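Local coordinates for protein hydrolase, HAD superfamily, subfamily III A (Legionella pneumophila, PDB 3N1U) that probably hydrolyses 3-deoxy-D-manno-octulosonate 8-phosphate to 3-deoxy-D-manno-octulosonate and inorganic phosphate, a step of lipopolysaccharide biosynthesis, at residues I7-N10 / E11-E14; I23-V26 / D27-S31; D77-M80 / E81-I85. All coordinates share one frame; numbering follows the deposited sequence.

Interaction 1. Residues I7-N10 / E11-E14; sequences IEMN and ELLE
Met9, a selenomethionine, lays its bent end across Leu12 and Leu13 one turn further along the amphipathic helix 3-17. Its CG stands anti to the backbone N (chi1 -180°), and two further bends fold the chain back, so that SE and CE both come to CD2 of Leu12; the CE to CD2 distance is 4.1 Å. SE also approaches CG of Leu13, at 4.3 Å. The branched leucines suit the side of the helix turned to helix 158-169, Leu12 buried and Leu13 partly so, with Met9 lying over them at the exposed margin. Both leucines rest on Leu165, and Leu13 reaches Ala169 as well. Ile7 and Glu11 are both exposed, and the extended Glu11 chain carries its carboxylate back past Ile7. Four successive i to i+4 backbone bonds hold the turns together, among them Leu13 N to Met9 O at 3.0 Å and Glu14 N to Asn10 O at 2.8 Å. The OE2 of Glu14 makes a weak, long ion pair with Lys17. In the Ile7 and Glu11 pair, the glutamate runs obliquely past the isoleucine, and its OE2 lies 3.3 Å from the branch methyl CG2 of Ile7.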
# COMPACT_ATOMS: atom_id res chain seq x y z
N ILE A 7 14.32 19.49 27.08
CA ILE A 7 15.04 20.55 26.34
C ILE A 7 14.76 20.51 24.83
O ILE A 7 14.36 21.51 24.21
CB ILE A 7 16.58 20.47 26.57
CG1 ILE A 7 16.93 20.55 28.07
CG2 ILE A 7 17.31 21.52 25.71
CD1 ILE A 7 16.89 21.92 28.67
N GLU A 8 14.97 19.33 24.24
CA GLU A 8 14.79 19.16 22.81
C GLU A 8 13.33 19.40 22.40
O GLU A 8 13.08 20.04 21.40
CB GLU A 8 15.28 17.77 22.37
CG GLU A 8 16.81 17.60 22.54
CD GLU A 8 17.35 16.23 22.13
OE1 GLU A 8 16.75 15.54 21.26
OE2 GLU A 8 18.41 15.84 22.68
N MSE A 9 12.39 18.87 23.20
CA MSE A 9 10.98 19.13 22.95
C MSE A 9 10.68 20.65 23.01
O MSE A 9 9.97 21.18 22.16
CB MSE A 9 10.06 18.30 23.89
CG MSE A 9 8.55 18.51 23.69
SE MSE A 9 7.97 18.26 21.82
CE MSE A 9 9.06 16.65 21.40
N ASN A 10 11.26 21.34 23.98
CA ASN A 10 11.08 22.80 24.05
C ASN A 10 11.69 23.55 22.88
O ASN A 10 11.08 24.49 22.36
CB ASN A 10 11.60 23.35 25.34
CG ASN A 10 10.50 23.74 26.25
OD1 ASN A 10 9.74 22.89 26.69
ND2 ASN A 10 10.40 25.03 26.54
N GLU A 11 12.88 23.13 22.46
CA GLU A 11 13.55 23.79 21.33
C GLU A 11 12.74 23.59 20.05
O GLU A 11 12.64 24.49 19.23
CB GLU A 11 14.97 23.26 21.15
CG GLU A 11 15.96 23.94 22.16
CD GLU A 11 17.33 23.23 22.27
OE1 GLU A 11 17.60 22.34 21.45
OE2 GLU A 11 18.12 23.55 23.19
N LEU A 12 12.12 22.42 19.91
CA LEU A 12 11.28 22.15 18.74
C LEU A 12 10.01 23.02 18.79
O LEU A 12 9.62 23.64 17.79
CB LEU A 12 10.94 20.64 18.70
CG LEU A 12 9.86 20.24 17.69
CD1 LEU A 12 10.31 20.38 16.22
CD2 LEU A 12 9.36 18.81 17.95
N LEU A 13 9.37 23.08 19.96
CA LEU A 13 8.20 23.92 20.16
C LEU A 13 8.50 25.42 19.89
O LEU A 13 7.67 26.10 19.28
CB LEU A 13 7.62 23.76 21.60
CG LEU A 13 6.89 22.41 21.82
CD1 LEU A 13 6.27 22.32 23.24
CD2 LEU A 13 5.83 22.06 20.75
N GLU A 14 9.66 25.90 20.35
CA GLU A 14 10.06 27.28 20.04
C GLU A 14 10.23 27.55 18.53
O GLU A 14 9.89 28.64 18.05
CB GLU A 14 11.33 27.68 20.80
CG GLU A 14 11.13 27.76 22.33
CD GLU A 14 10.03 28.75 22.76
OE1 GLU A 14 10.06 29.92 22.30
OE2 GLU A 14 9.15 28.37 23.56

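Interaction 2. Residues I23-V26 / D27-S31; sequences ICDV and DGVLS. With CA (calcium ion), chain B.
Asp25 turns its carboxylate toward the backbone of Asp27, and the two grip one calcium ion: OD2 of Asp25 binds it at 2.2 Å and the carbonyl O of Asp27 at 2.4 Å. With CG anti to the backbone N (chi1 177°), the Asp25 carboxylate reaches forward to the metal, while its OD1 is held by a salt bridge to Lys95. Three waters and Asp118 complete the shell. The Asp27 side chain instead pairs OD1 with Lys45. The sequence fits the DxDx(T/V) motif of HAD hydrolases, with Val29 in its last place; the second aspartate probably meets the substrate. Val26 O accepts three amide bonds: Leu30 N, at 2.8 Å, comes in the carbonyl plane, on a lone pair; Val29 N and Ser31 N lie out of it, one over each face. At Gly28 (phi 95°) a CB would jam against the carbonyl O of Asp27; its N donates to Ser31 OG. Asp25 O, buried without a polar partner, lies under Val29 CB, 3.5 Å away, and Leu30 CG. Leu30 also lays CD1 against Cys24 CB. The loop follows strand 21-24, between strands 64-68 and 113-117 of the parallel sheet, while Val159 of helix 158-169 packs on Cys24, Val29 and Leu30.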
# COMPACT_ATOMS: atom_id res chain seq x y z
N ILE A 23 5.75 25.03 3.94
CA ILE A 23 6.01 24.67 2.57
C ILE A 23 6.17 23.15 2.50
O ILE A 23 6.91 22.54 3.31
CB ILE A 23 7.36 25.27 2.00
CG1 ILE A 23 7.47 26.79 2.28
CG2 ILE A 23 7.45 25.01 0.52
CD1 ILE A 23 8.92 27.34 2.08
N CYS A 24 5.46 22.53 1.56
CA CYS A 24 5.56 21.09 1.36
C CYS A 24 6.10 20.80 0.01
O CYS A 24 5.72 21.45 -0.96
CB CYS A 24 4.19 20.37 1.45
SG CYS A 24 3.30 20.64 2.99
N ASP A 25 6.89 19.74 -0.05
CA ASP A 25 7.18 19.07 -1.32
C ASP A 25 5.97 18.16 -1.65
O ASP A 25 5.15 17.88 -0.77
CB ASP A 25 8.41 18.20 -1.14
CG ASP A 25 8.74 17.41 -2.40
OD1 ASP A 25 8.68 17.95 -3.53
OD2 ASP A 25 9.08 16.23 -2.24
N VAL A 26 5.85 17.73 -2.91
CA VAL A 26 4.76 16.82 -3.29
C VAL A 26 5.13 15.34 -3.22
O VAL A 26 4.80 14.65 -2.26
CB VAL A 26 4.19 17.17 -4.70
CG1 VAL A 26 3.09 16.16 -5.07
CG2 VAL A 26 3.63 18.63 -4.63
N ASP A 27 5.89 14.85 -4.21
CA ASP A 27 6.05 13.41 -4.33
C ASP A 27 6.92 12.87 -3.20
O ASP A 27 8.05 13.34 -3.07
CB ASP A 27 6.76 13.11 -5.65
CG ASP A 27 5.90 13.43 -6.85
OD1 ASP A 27 4.94 12.67 -7.13
OD2 ASP A 27 6.16 14.43 -7.51
N GLY A 28 6.41 11.91 -2.42
CA GLY A 28 7.19 11.36 -1.28
C GLY A 28 6.85 12.03 0.06
O GLY A 28 7.25 11.54 1.16
N VAL A 29 6.13 13.15 -0.02
CA VAL A 29 5.78 13.94 1.17
C VAL A 29 4.26 14.10 1.30
O VAL A 29 3.67 13.64 2.26
CB VAL A 29 6.53 15.32 1.20
CG1 VAL A 29 6.00 16.26 2.36
CG2 VAL A 29 8.06 15.12 1.32
N LEU A 30 3.63 14.72 0.30
CA LEU A 30 2.18 14.70 0.24
C LEU A 30 1.68 13.39 -0.41
O LEU A 30 0.52 13.02 -0.28
CB LEU A 30 1.69 15.93 -0.53
CG LEU A 30 1.80 17.24 0.32
CD1 LEU A 30 1.56 18.43 -0.59
CD2 LEU A 30 0.73 17.27 1.44
N SER A 31 2.58 12.66 -1.11
CA SER A 31 2.29 11.30 -1.57
C SER A 31 3.18 10.30 -0.92
O SER A 31 4.20 10.69 -0.29
CB SER A 31 2.44 11.24 -3.08
OG SER A 31 3.84 11.17 -3.46
CA CA B . 10.11 14.50 -3.12
O HOH W 1 10.04 14.90 -5.48
O HOH W 2 11.22 12.44 -3.66
O HOH W 3 12.09 15.93 -3.22

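Interaction 3. Residues D77-M80 / E81-I85; sequences DHRM and EQLGI
Residues 77-80 and 81-85 are the last turns of helix 74-83 and its exit, and the backbone ends in a Schellman motif. Regular i to i+4 bonds run as far as Leu83 N to Arg79 O, at 3.0 Å. Gly84 then takes a positive phi of 67°, a conformation that favours glycine, and two bonds reach back into the last turn: Ile85 N to Met80 O at 2.9 Å and Gly84 N to Glu81 O at 3.2 Å. The helix is the crossover of a beta-alpha-beta unit, between strands 64-68 and 87-89.

The side chains sort by face. Met80, a selenomethionine, and Ile85 hold the C3 and C'' positions, which classically make the hydrophobic contact of a Schellman motif: Met80 SE lies 3.8 Å from Ile85 CG2. Ile67 packs on Met80 and Val65 on Ile85, both from strand 64-68, while Leu55 of helix 49-60 touches Ile85 and Leu83. The short Asp77 carboxylate serves Lys90 with OD2, in a salt bridge, and Tyr88 with OD1.

On another side Arg79 bends at chi2 (66°), which swings its guanidinium along the helix toward the C-terminal end. Leu83 CD1 lies over one face of that group, 3.8 Å from Arg79 NE, offset toward the rim. Leu35 and Ile37 of a neighbouring subunit pack on Arg79 and Gln82 respectively. Gln82 meets the guanidinium edge with its amide plane turned 81° against it, and Arg79 NH1 donates to Gln82 OE1 at 2.8 Å, nearly in the guanidinium plane.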
# COMPACT_ATOMS: atom_id res chain seq x y z
N ASP A 77 -1.72 20.26 -10.11
CA ASP A 77 -2.63 21.40 -10.25
C ASP A 77 -4.03 21.05 -9.73
O ASP A 77 -4.66 21.87 -8.99
CB ASP A 77 -2.72 21.84 -11.71
CG ASP A 77 -1.35 22.20 -12.27
OD1 ASP A 77 -0.75 23.22 -11.83
OD2 ASP A 77 -0.89 21.49 -13.16
N HIS A 78 -4.49 19.85 -10.07
CA HIS A 78 -5.82 19.42 -9.59
C HIS A 78 -5.87 19.32 -8.09
O HIS A 78 -6.82 19.78 -7.47
CB HIS A 78 -6.25 18.08 -10.20
CG HIS A 78 -6.58 18.19 -11.66
ND1 HIS A 78 -5.86 17.53 -12.64
CD2 HIS A 78 -7.55 18.87 -12.29
CE1 HIS A 78 -6.39 17.80 -13.82
NE2 HIS A 78 -7.41 18.62 -13.64
N ARG A 79 -4.83 18.76 -7.50
CA ARG A 79 -4.78 18.69 -6.03
C ARG A 79 -4.68 20.05 -5.35
O ARG A 79 -5.33 20.31 -4.33
CB ARG A 79 -3.65 17.76 -5.56
CG ARG A 79 -3.60 17.57 -4.02
CD ARG A 79 -4.85 16.80 -3.49
NE ARG A 79 -4.73 16.44 -2.07
CZ ARG A 79 -5.79 16.29 -1.26
NH1 ARG A 79 -7.04 16.50 -1.73
NH2 ARG A 79 -5.61 15.98 0.01
N MSE A 80 -3.85 20.95 -5.90
CA MSE A 80 -3.74 22.26 -5.29
C MSE A 80 -5.06 23.01 -5.34
O MSE A 80 -5.40 23.71 -4.39
CB MSE A 80 -2.68 23.10 -6.00
CG MSE A 80 -1.31 22.52 -5.99
SE MSE A 80 -0.50 22.44 -4.20
CE MSE A 80 -1.07 20.57 -3.77
N GLU A 81 -5.75 22.91 -6.47
CA GLU A 81 -7.09 23.53 -6.64
C GLU A 81 -8.09 22.96 -5.62
O GLU A 81 -8.85 23.71 -5.03
CB GLU A 81 -7.62 23.32 -8.06
CG GLU A 81 -9.06 23.88 -8.22
CD GLU A 81 -9.67 23.67 -9.61
OE1 GLU A 81 -10.46 24.55 -10.01
OE2 GLU A 81 -9.39 22.63 -10.29
N GLN A 82 -8.05 21.63 -5.40
CA GLN A 82 -8.92 20.96 -4.41
C GLN A 82 -8.71 21.54 -3.04
O GLN A 82 -9.69 21.77 -2.32
CB GLN A 82 -8.64 19.44 -4.28
CG GLN A 82 -9.28 18.58 -5.33
CD GLN A 82 -9.09 17.08 -5.09
OE1 GLN A 82 -8.26 16.64 -4.28
NE2 GLN A 82 -9.87 16.29 -5.83
N LEU A 83 -7.45 21.75 -2.68
CA LEU A 83 -7.11 22.25 -1.35
C LEU A 83 -7.14 23.78 -1.19
O LEU A 83 -7.01 24.29 -0.09
CB LEU A 83 -5.75 21.70 -0.93
CG LEU A 83 -5.72 20.19 -0.69
CD1 LEU A 83 -4.31 19.76 -0.28
CD2 LEU A 83 -6.79 19.73 0.31
N GLY A 84 -7.36 24.49 -2.30
CA GLY A 84 -7.34 25.98 -2.28
C GLY A 84 -5.97 26.57 -2.01
O GLY A 84 -5.83 27.71 -1.49
N ILE A 85 -4.94 25.84 -2.41
CA ILE A 85 -3.56 26.32 -2.22
C ILE A 85 -3.14 27.10 -3.44
O ILE A 85 -3.02 26.51 -4.52
CB ILE A 85 -2.58 25.12 -2.05
CG1 ILE A 85 -2.84 24.50 -0.66
CG2 ILE A 85 -1.12 25.61 -2.19
CD1 ILE A 85 -2.34 23.11 -0.43

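How the interactions relate
The three contacts follow one another along the chain, and interaction 2 alone holds metal ligands. Its centre is about 13 Å from that of interaction 3, with nearest atoms about 5 Å apart; the Met80 side chain comes nearest the loop residues, without touching, and the Arg79 side chain is about 10 Å from that of Asp27, whose substrate role is predicted. Ile67 of strand 64-68 links them, packing on Val26 and Leu30 in interaction 2 and on Met80 in interaction 3. Interaction 1 is remote, centred about 24 Å from interaction 2 and, across the chain's centre, about 33 Å from interaction 3. Helix 158-169 nevertheless receives side chains from both interactions 1 and 2.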